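Local coordinates for protein threonine synthase (Brucella melitensis bv. 1, PDB 4F4F) that probably catalyses the pyridoxal-phosphate-dependent conversion of O-phospho-L-homoserine and water into L-threonine and phosphate, the last step of threonine biosynthesis, at residues A[113-118]-A[413-418]; A[254-259]-A[407-412]. All blocks are in the same frame, centred on the assembly; numbering follows the deposited sequence.

Contact 1 of 2, residues A[113-118]-A[413-418]. With PLP (pyridoxal-5'-phosphate), chain C.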
ATOM      1  N   THR A 113       5.416 -11.746  -2.312  1.00 15.71           N
ATOM      2  CA  THR A 113       5.642 -11.723  -0.860  1.00 16.21           C
ATOM      3  C   THR A 113       4.390 -11.983  -0.040  1.00 16.18           C
ATOM      4  O   THR A 113       4.351 -11.685   1.162  1.00 16.40           O
ATOM      5  CB  THR A 113       6.343 -10.413  -0.350  1.00 16.19           C
ATOM      6  OG1 THR A 113       5.467  -9.282  -0.441  1.00 15.53           O
ATOM      7  CG2 THR A 113       7.658 -10.175  -1.079  1.00 15.93           C
ATOM      8  N   LEU A 114       3.363 -12.536  -0.693  1.00 15.68           N
ATOM      9  CA  LEU A 114       2.132 -12.936  -0.016  1.00 15.60           C
ATOM     10  C   LEU A 114       1.445 -11.789   0.702  1.00 15.03           C
ATOM     11  O   LEU A 114       0.817 -11.975   1.739  1.00 14.84           O
ATOM     12  CB  LEU A 114       2.426 -14.070   0.976  1.00 16.47           C
ATOM     13  CG  LEU A 114       3.264 -15.237   0.433  1.00 17.23           C
ATOM     14  CD1 LEU A 114       3.393 -16.326   1.508  1.00 17.95           C
ATOM     15  CD2 LEU A 114       2.671 -15.786  -0.848  1.00 17.24           C
ATOM     16  N   ALA A 115       1.568 -10.589   0.159  1.00 14.86           N
ATOM     17  CA  ALA A 115       0.957  -9.421   0.781  1.00 14.65           C
ATOM     18  C   ALA A 115       0.634  -8.307  -0.221  1.00 14.29           C
ATOM     19  O   ALA A 115       1.236  -8.190  -1.276  1.00 13.49           O
ATOM     20  CB  ALA A 115       1.844  -8.882   1.893  1.00 15.52           C
ATOM     21  N   PHE A 116      -0.343  -7.502   0.150  1.00 14.42           N
ATOM     22  CA  PHE A 116      -1.011  -6.633  -0.808  1.00 14.91           C
ATOM     23  C   PHE A 116      -0.093  -5.537  -1.380  1.00 14.41           C
ATOM     24  O   PHE A 116      -0.349  -5.049  -2.484  1.00 13.29           O
ATOM     25  CB  PHE A 116      -2.285  -6.043  -0.178  1.00 16.00           C
ATOM     26  CG  PHE A 116      -2.065  -4.719   0.422  1.00 17.86           C
ATOM     27  CD1 PHE A 116      -1.495  -4.611   1.649  1.00 19.43           C
ATOM     28  CD2 PHE A 116      -2.380  -3.578  -0.280  1.00 18.99           C
ATOM     29  CE1 PHE A 116      -1.253  -3.384   2.183  1.00 21.38           C
ATOM     30  CE2 PHE A 116      -2.133  -2.332   0.275  1.00 20.07           C
ATOM     31  CZ  PHE A 116      -1.569  -2.247   1.495  1.00 20.20           C
ATOM     32  N   LYS A 117       0.979  -5.166  -0.662  1.00 14.37           N
ATOM     33  CA  LYS A 117       1.948  -4.183  -1.218  1.00 14.65           C
ATOM     34  C   LYS A 117       2.628  -4.639  -2.530  1.00 13.50           C
ATOM     35  O   LYS A 117       3.059  -3.812  -3.332  1.00 13.07           O
ATOM     36  CB  LYS A 117       2.963  -3.726  -0.148  1.00 15.78           C
ATOM     37  CG  LYS A 117       2.295  -2.886   0.916  1.00 16.97           C
ATOM     38  CD  LYS A 117       3.269  -2.406   1.981  1.00 18.05           C
ATOM     39  CE  LYS A 117       2.562  -1.663   3.115  1.00 19.43           C
ATOM     40  NZ  LYS A 117       1.635  -2.530   3.863  1.00 20.18           N
ATOM     41  N   ASP A 118       2.617  -5.940  -2.807  1.00 13.07           N
ATOM     42  CA  ASP A 118       3.090  -6.448  -4.081  1.00 12.70           C
ATOM     43  C   ASP A 118       2.346  -5.846  -5.269  1.00 12.04           C
ATOM     44  O   ASP A 118       2.942  -5.669  -6.319  1.00 11.69           O
ATOM     45  CB  ASP A 118       2.902  -7.948  -4.207  1.00 13.08           C
ATOM     46  CG  ASP A 118       3.756  -8.738  -3.245  1.00 13.73           C
ATOM     47  OD1 ASP A 118       4.835  -8.256  -2.827  1.00 14.13           O
ATOM     48  OD2 ASP A 118       3.333  -9.860  -2.895  1.00 14.00           O
ATOM     49  N   ALA A 413      -8.423  -8.974   1.744  1.00 11.99           N
ATOM     50  CA  ALA A 413      -7.479  -9.794   2.472  1.00 12.60           C
ATOM     51  C   ALA A 413      -6.049  -9.391   2.075  1.00 12.77           C
ATOM     52  O   ALA A 413      -5.578  -9.693   0.998  1.00 12.56           O
ATOM     53  CB  ALA A 413      -7.747 -11.286   2.241  1.00 12.67           C
ATOM     54  N   THR A 414      -5.354  -8.720   2.993  1.00 13.18           N
ATOM     55  CA  THR A 414      -4.137  -8.015   2.676  1.00 13.57           C
ATOM     56  C   THR A 414      -2.853  -8.815   2.900  1.00 14.06           C
ATOM     57  O   THR A 414      -1.804  -8.355   2.513  1.00 14.26           O
ATOM     58  CB  THR A 414      -4.063  -6.703   3.496  1.00 13.72           C
ATOM     59  OG1 THR A 414      -4.285  -6.994   4.873  1.00 13.81           O
ATOM     60  CG2 THR A 414      -5.164  -5.702   3.069  1.00 13.14           C
ATOM     61  N   ALA A 415      -2.934  -9.983   3.515  1.00 14.43           N
ATOM     62  CA  ALA A 415      -1.770 -10.883   3.683  1.00 15.17           C
ATOM     63  C   ALA A 415      -2.230 -12.305   3.795  1.00 15.54           C
ATOM     64  O   ALA A 415      -3.323 -12.551   4.283  1.00 15.73           O
ATOM     65  CB  ALA A 415      -0.965 -10.541   4.923  1.00 15.34           C
ATOM     66  N   HIS A 416      -1.349 -13.228   3.402  1.00 16.17           N
ATOM     67  CA  HIS A 416      -1.577 -14.654   3.541  1.00 16.94           C
ATOM     68  C   HIS A 416      -1.411 -15.000   4.998  1.00 17.35           C
ATOM     69  O   HIS A 416      -0.514 -14.448   5.651  1.00 17.54           O
ATOM     70  CB  HIS A 416      -0.537 -15.401   2.703  1.00 17.52           C
ATOM     71  CG  HIS A 416      -0.793 -16.884   2.548  1.00 18.49           C
ATOM     72  ND1 HIS A 416      -0.463 -17.786   3.492  1.00 19.00           N
ATOM     73  CD2 HIS A 416      -1.300 -17.611   1.463  1.00 18.86           C
ATOM     74  CE1 HIS A 416      -0.775 -19.021   3.050  1.00 19.77           C
ATOM     75  NE2 HIS A 416      -1.295 -18.912   1.812  1.00 19.52           N
ATOM     76  N   PRO A 417      -2.240 -15.928   5.531  1.00 17.51           N
ATOM     77  CA  PRO A 417      -2.027 -16.339   6.920  1.00 18.33           C
ATOM     78  C   PRO A 417      -0.605 -16.800   7.295  1.00 19.20           C
ATOM     79  O   PRO A 417      -0.192 -16.587   8.433  1.00 19.54           O
ATOM     80  CB  PRO A 417      -3.044 -17.476   7.143  1.00 18.35           C
ATOM     81  CG  PRO A 417      -3.650 -17.775   5.825  1.00 18.13           C
ATOM     82  CD  PRO A 417      -3.417 -16.595   4.932  1.00 17.37           C
ATOM     83  N   ALA A 418       0.140 -17.371   6.360  1.00 19.45           N
ATOM     84  CA  ALA A 418       1.503 -17.809   6.649  1.00 20.75           C
ATOM     85  C   ALA A 418       2.491 -16.673   6.922  1.00 21.04           C
ATOM     86  O   ALA A 418       3.581 -16.941   7.393  1.00 21.91           O
ATOM     87  CB  ALA A 418       2.049 -18.728   5.553  1.00 20.74           C
TER
HETATM   88  N1  PLP C 501      -2.685  -4.996   5.872  1.00 27.62           N
HETATM   89  C2  PLP C 501      -1.424  -5.463   5.532  1.00 28.25           C
HETATM   90  C2A PLP C 501      -1.044  -6.928   5.511  1.00 25.07           C
HETATM   91  C3  PLP C 501      -0.369  -4.485   5.135  1.00 28.17           C
HETATM   92  O3  PLP C 501       0.884  -4.948   4.787  1.00 27.53           O
HETATM   93  C4  PLP C 501      -0.747  -3.026   5.160  1.00 28.03           C
HETATM   94  C4A PLP C 501       0.207  -1.941   4.777  1.00 29.41           C
HETATM   95  C5  PLP C 501      -2.132  -2.638   5.530  1.00 29.49           C
HETATM   96  C6  PLP C 501      -3.035  -3.677   5.859  1.00 28.80           C
HETATM   97  C5A PLP C 501      -2.531  -1.148   5.502  1.00 30.33           C
HETATM   98  O4P PLP C 501      -2.477  -0.526   4.151  1.00 32.53           O
HETATM   99  P   PLP C 501      -2.626   1.078   3.819  1.00 30.14           P
HETATM  100  O1P PLP C 501      -3.893   1.520   4.535  1.00 31.48           O
HETATM  101  O2P PLP C 501      -1.358   1.679   4.390  1.00 29.36           O
HETATM  102  O3P PLP C 501      -2.704   1.248   2.316  1.00 31.51           O
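Phe-116 and Thr-414 lie side by side, both side chains directed at the cofactor, where two loops of a fold type II pyridoxal-phosphate enzyme run antiparallel and join through a single bridge between Ala-115 and Ala-415. The phenyl ring turns its edge to PLP, with CE1 modelled 3.0 Å from PLP C4, closer than carbon contact allows and so doubtful in detail. Thr-414 CB packs 3.8 Å from Phe-116 CD1, while Lys-117 CG covers one face of the phenyl ring near its rim.

The threonine turns its hydroxyl between its own backbone N and carbonyl carbon (chi1 51°), which brings OG1 to the pyridine nitrogen as donor, 2.7 Å from PLP N1. A neutral hydroxyl here, as in other fold type II enzymes, is consistent with an unprotonated ring nitrogen. His-391 packs against Thr-414 from the helix 390-402. Lys-117 runs extended until a bend at its last torsion carries NZ to PLP C4A. At 1.8 Å the modelled NZ to C4A link is long for an imine, though consistent with the internal aldimine expected of this lysine.

Backbone bonds fix the two loops. Phe-116 N donates to Thr-414 O, and His-416 N to Leu-114 O, beyond which the side chains of Leu-114 and His-416 meet through their CB atoms at 3.7 Å. The imidazole, edge-to-face with Phe-109, is held from its own loop: Ala-418 N donates to His-416 ND1 at 3.0 Å, close to the ring plane.

Contact 2 of 2, residues A[254-259]-A[407-412]. With PLP (pyridoxal-5'-phosphate), chain C.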
ATOM      1  N   SER A 254     -19.759  -2.782  -2.191  1.00 12.63           N
ATOM      2  CA  SER A 254     -19.119  -2.184  -1.023  1.00 12.56           C
ATOM      3  C   SER A 254     -17.782  -2.853  -0.730  1.00 12.14           C
ATOM      4  O   SER A 254     -17.564  -4.046  -1.046  1.00 12.02           O
ATOM      5  CB  SER A 254     -20.033  -2.244   0.211  1.00 12.93           C
ATOM      6  OG  SER A 254     -21.168  -1.440   0.036  1.00 13.54           O
ATOM      7  N   PHE A 255     -16.880  -2.089  -0.137  1.00 11.70           N
ATOM      8  CA  PHE A 255     -15.570  -2.595   0.224  1.00 11.55           C
ATOM      9  C   PHE A 255     -15.197  -2.256   1.660  1.00 11.98           C
ATOM     10  O   PHE A 255     -15.390  -1.126   2.115  1.00 12.05           O
ATOM     11  CB  PHE A 255     -14.489  -2.026  -0.676  1.00 11.29           C
ATOM     12  CG  PHE A 255     -14.615  -2.426  -2.127  1.00 11.09           C
ATOM     13  CD1 PHE A 255     -15.431  -1.727  -2.984  1.00 11.12           C
ATOM     14  CD2 PHE A 255     -13.893  -3.487  -2.622  1.00 11.22           C
ATOM     15  CE1 PHE A 255     -15.515  -2.065  -4.316  1.00 11.07           C
ATOM     16  CE2 PHE A 255     -13.992  -3.858  -3.951  1.00 11.04           C
ATOM     17  CZ  PHE A 255     -14.809  -3.137  -4.793  1.00 11.03           C
ATOM     18  N   THR A 256     -14.585  -3.218   2.336  1.00 12.30           N
ATOM     19  CA  THR A 256     -13.970  -2.974   3.622  1.00 12.45           C
ATOM     20  C   THR A 256     -12.483  -3.250   3.521  1.00 12.34           C
ATOM     21  O   THR A 256     -12.063  -4.291   3.021  1.00 12.23           O
ATOM     22  CB  THR A 256     -14.627  -3.851   4.724  1.00 12.87           C
ATOM     23  OG1 THR A 256     -16.025  -3.563   4.783  1.00 12.88           O
ATOM     24  CG2 THR A 256     -13.995  -3.606   6.123  1.00 13.08           C
ATOM     25  N   VAL A 257     -11.687  -2.315   4.029  1.00 12.46           N
ATOM     26  CA  VAL A 257     -10.259  -2.341   3.851  1.00 12.75           C
ATOM     27  C   VAL A 257      -9.531  -2.268   5.184  1.00 13.58           C
ATOM     28  O   VAL A 257      -9.653  -1.239   5.879  1.00 14.18           O
ATOM     29  CB  VAL A 257      -9.826  -1.129   3.035  1.00 12.33           C
ATOM     30  CG1 VAL A 257      -8.307  -1.158   2.818  1.00 12.41           C
ATOM     31  CG2 VAL A 257     -10.582  -1.072   1.716  1.00 11.69           C
ATOM     32  N   PRO A 258      -8.772  -3.322   5.543  1.00 14.08           N
ATOM     33  CA  PRO A 258      -7.935  -3.199   6.710  1.00 15.19           C
ATOM     34  C   PRO A 258      -6.879  -2.163   6.398  1.00 15.44           C
ATOM     35  O   PRO A 258      -6.154  -2.302   5.410  1.00 16.06           O
ATOM     36  CB  PRO A 258      -7.357  -4.631   6.923  1.00 15.26           C
ATOM     37  CG  PRO A 258      -8.013  -5.515   5.916  1.00 14.80           C
ATOM     38  CD  PRO A 258      -8.550  -4.606   4.847  1.00 14.31           C
ATOM     39  N   THR A 259      -6.837  -1.089   7.175  1.00 16.42           N
ATOM     40  CA  THR A 259      -6.236   0.190   6.744  1.00 16.89           C
ATOM     41  C   THR A 259      -5.196   0.623   7.769  1.00 17.66           C
ATOM     42  O   THR A 259      -5.434   0.545   8.962  1.00 17.60           O
ATOM     43  CB  THR A 259      -7.332   1.286   6.657  1.00 17.49           C
ATOM     44  OG1 THR A 259      -8.169   1.047   5.527  1.00 18.21           O
ATOM     45  CG2 THR A 259      -6.757   2.694   6.546  1.00 17.94           C
ATOM     46  N   ALA A 407     -25.963  -4.036  -0.906  1.00 19.83           N
ATOM     47  CA  ALA A 407     -24.795  -4.280  -1.746  1.00 17.80           C
ATOM     48  C   ALA A 407     -23.980  -5.482  -1.269  1.00 16.56           C
ATOM     49  O   ALA A 407     -23.843  -5.696  -0.068  1.00 16.42           O
ATOM     50  CB  ALA A 407     -23.900  -3.050  -1.807  1.00 17.16           C
ATOM     51  N   PRO A 408     -23.370  -6.221  -2.209  1.00 15.50           N
ATOM     52  CA  PRO A 408     -22.384  -7.211  -1.823  1.00 14.92           C
ATOM     53  C   PRO A 408     -21.158  -6.554  -1.202  1.00 14.19           C
ATOM     54  O   PRO A 408     -20.745  -5.462  -1.627  1.00 13.84           O
ATOM     55  CB  PRO A 408     -21.970  -7.822  -3.153  1.00 14.89           C
ATOM     56  CG  PRO A 408     -22.233  -6.759  -4.150  1.00 14.75           C
ATOM     57  CD  PRO A 408     -23.459  -6.089  -3.680  1.00 15.16           C
ATOM     58  N   MET A 409     -20.611  -7.224  -0.191  1.00 13.69           N
ATOM     59  CA  MET A 409     -19.429  -6.741   0.523  1.00 13.33           C
ATOM     60  C   MET A 409     -18.190  -7.526   0.105  1.00 12.87           C
ATOM     61  O   MET A 409     -18.155  -8.772   0.167  1.00 13.03           O
ATOM     62  CB  MET A 409     -19.648  -6.892   2.036  1.00 13.88           C
ATOM     63  CG  MET A 409     -18.483  -6.392   2.888  1.00 14.11           C
ATOM     64  SD  MET A 409     -18.094  -4.649   2.618  1.00 14.21           S
ATOM     65  CE  MET A 409     -19.445  -3.894   3.501  1.00 13.92           C
ATOM     66  N   VAL A 410     -17.163  -6.789  -0.277  1.00 12.21           N
ATOM     67  CA  VAL A 410     -15.884  -7.329  -0.578  1.00 11.69           C
ATOM     68  C   VAL A 410     -14.933  -6.856   0.504  1.00 11.62           C
ATOM     69  O   VAL A 410     -14.791  -5.629   0.747  1.00 11.23           O
ATOM     70  CB  VAL A 410     -15.411  -6.825  -1.930  1.00 11.42           C
ATOM     71  CG1 VAL A 410     -13.990  -7.322  -2.193  1.00 11.25           C
ATOM     72  CG2 VAL A 410     -16.391  -7.271  -3.038  1.00 11.52           C
ATOM     73  N   VAL A 411     -14.326  -7.808   1.191  1.00 11.70           N
ATOM     74  CA  VAL A 411     -13.362  -7.512   2.242  1.00 11.76           C
ATOM     75  C   VAL A 411     -11.989  -7.806   1.651  1.00 11.54           C
ATOM     76  O   VAL A 411     -11.747  -8.895   1.168  1.00 11.62           O
ATOM     77  CB  VAL A 411     -13.568  -8.422   3.475  1.00 12.12           C
ATOM     78  CG1 VAL A 411     -12.591  -8.076   4.578  1.00 12.34           C
ATOM     79  CG2 VAL A 411     -15.009  -8.350   3.987  1.00 12.38           C
ATOM     80  N   LEU A 412     -11.100  -6.844   1.724  1.00 11.52           N
ATOM     81  CA  LEU A 412      -9.726  -7.006   1.248  1.00 11.61           C
ATOM     82  C   LEU A 412      -8.918  -7.842   2.236  1.00 11.99           C
ATOM     83  O   LEU A 412      -8.770  -7.475   3.428  1.00 12.26           O
ATOM     84  CB  LEU A 412      -9.055  -5.643   1.035  1.00 11.59           C
ATOM     85  CG  LEU A 412      -9.272  -4.874  -0.265  1.00 11.41           C
ATOM     86  CD1 LEU A 412     -10.727  -4.860  -0.696  1.00 11.47           C
ATOM     87  CD2 LEU A 412      -8.597  -3.485  -0.279  1.00 11.22           C
TER
HETATM   88  N1  PLP C 501      -2.685  -4.996   5.872  1.00 27.62           N
HETATM   89  C2  PLP C 501      -1.424  -5.463   5.532  1.00 28.25           C
HETATM   90  C2A PLP C 501      -1.044  -6.928   5.511  1.00 25.07           C
HETATM   91  C3  PLP C 501      -0.369  -4.485   5.135  1.00 28.17           C
HETATM   92  O3  PLP C 501       0.884  -4.948   4.787  1.00 27.53           O
HETATM   93  C4  PLP C 501      -0.747  -3.026   5.160  1.00 28.03           C
HETATM   94  C4A PLP C 501       0.207  -1.941   4.777  1.00 29.41           C
HETATM   95  C5  PLP C 501      -2.132  -2.638   5.530  1.00 29.49           C
HETATM   96  C6  PLP C 501      -3.035  -3.677   5.859  1.00 28.80           C
HETATM   97  C5A PLP C 501      -2.531  -1.148   5.502  1.00 30.33           C
HETATM   98  O4P PLP C 501      -2.477  -0.526   4.151  1.00 32.53           O
HETATM   99  P   PLP C 501      -2.626   1.078   3.819  1.00 30.14           P
HETATM  100  O1P PLP C 501      -3.893   1.520   4.535  1.00 31.48           O
HETATM  101  O2P PLP C 501      -1.358   1.679   4.390  1.00 29.36           O
HETATM  102  O3P PLP C 501      -2.704   1.248   2.316  1.00 31.51           O
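Val-410 and Phe-255 point the same way from neighbouring strands, the valine CB lying 3.7 Å from the CD2 corner of the phenyl ring. Leu-412 extends the apolar patch: its CD1 comes up at the edge of the same ring, near the ring plane, while CD2 lies alongside Val-257, 3.7 Å from CG2. Tyr-239 of the helix 236-245 meets Phe-255 edge-to-face and closes over this side.

Beneath the side chains runs a parallel pairing of strands 253-258 and 409-413, neighbours in the mixed sheet of the fold type II core, their short segments inclined by 21°. Ser-254 and Thr-256 each bond through both N and O to the two residues flanking their bridge partners, Met-409 and Val-411, as in parallel pairing. Strand 253-258 runs on to the cofactor, where Pro-258 O lies 3.4 Å from PLP C6 and Thr-259 stands beside the phosphate.

On the other face Met-409 bends at chi2 and chi3 and folds its thioether across Thr-256, placing SD 3.2 Å from the threonine OG1 and the methyl CE 3.7 Å from Ser-254 CB. The buried hydroxyl of Thr-256 finds no hydrogen-bond partner; the Met-409 sulfur and methyl are among the groups beside it. At the C-terminal end of the pair, Leu-412 O is also buried without a partner, with Pro-258 CD pressed to 3.2 Å from it. At the opposite end, Ser-254 OG touches Ala-407 CB and is hydrogen-bonded to Gln-280 N of the next strand.

Followed from the N terminus, the chain first lays down 113-118, the approach to the helix 117-134, then builds strands of the five-stranded parallel sheet before returning to the mixed sheet at 254-259. From there 147 residues, mostly helical, lead to 407-412, where contact 2 closes the inner loop. Immediately afterwards 413-418 reaches back to 113-118, and contact 1 closes the outer loop, so contact 2 is nested within it. Contact 2 joins two strands of one sheet; contact 1 ties the end of one of them to the start of a helix leading to the other sheet. They meet at the cofactor, with Thr-414 CG2 4.0 Å from Pro-258 CD.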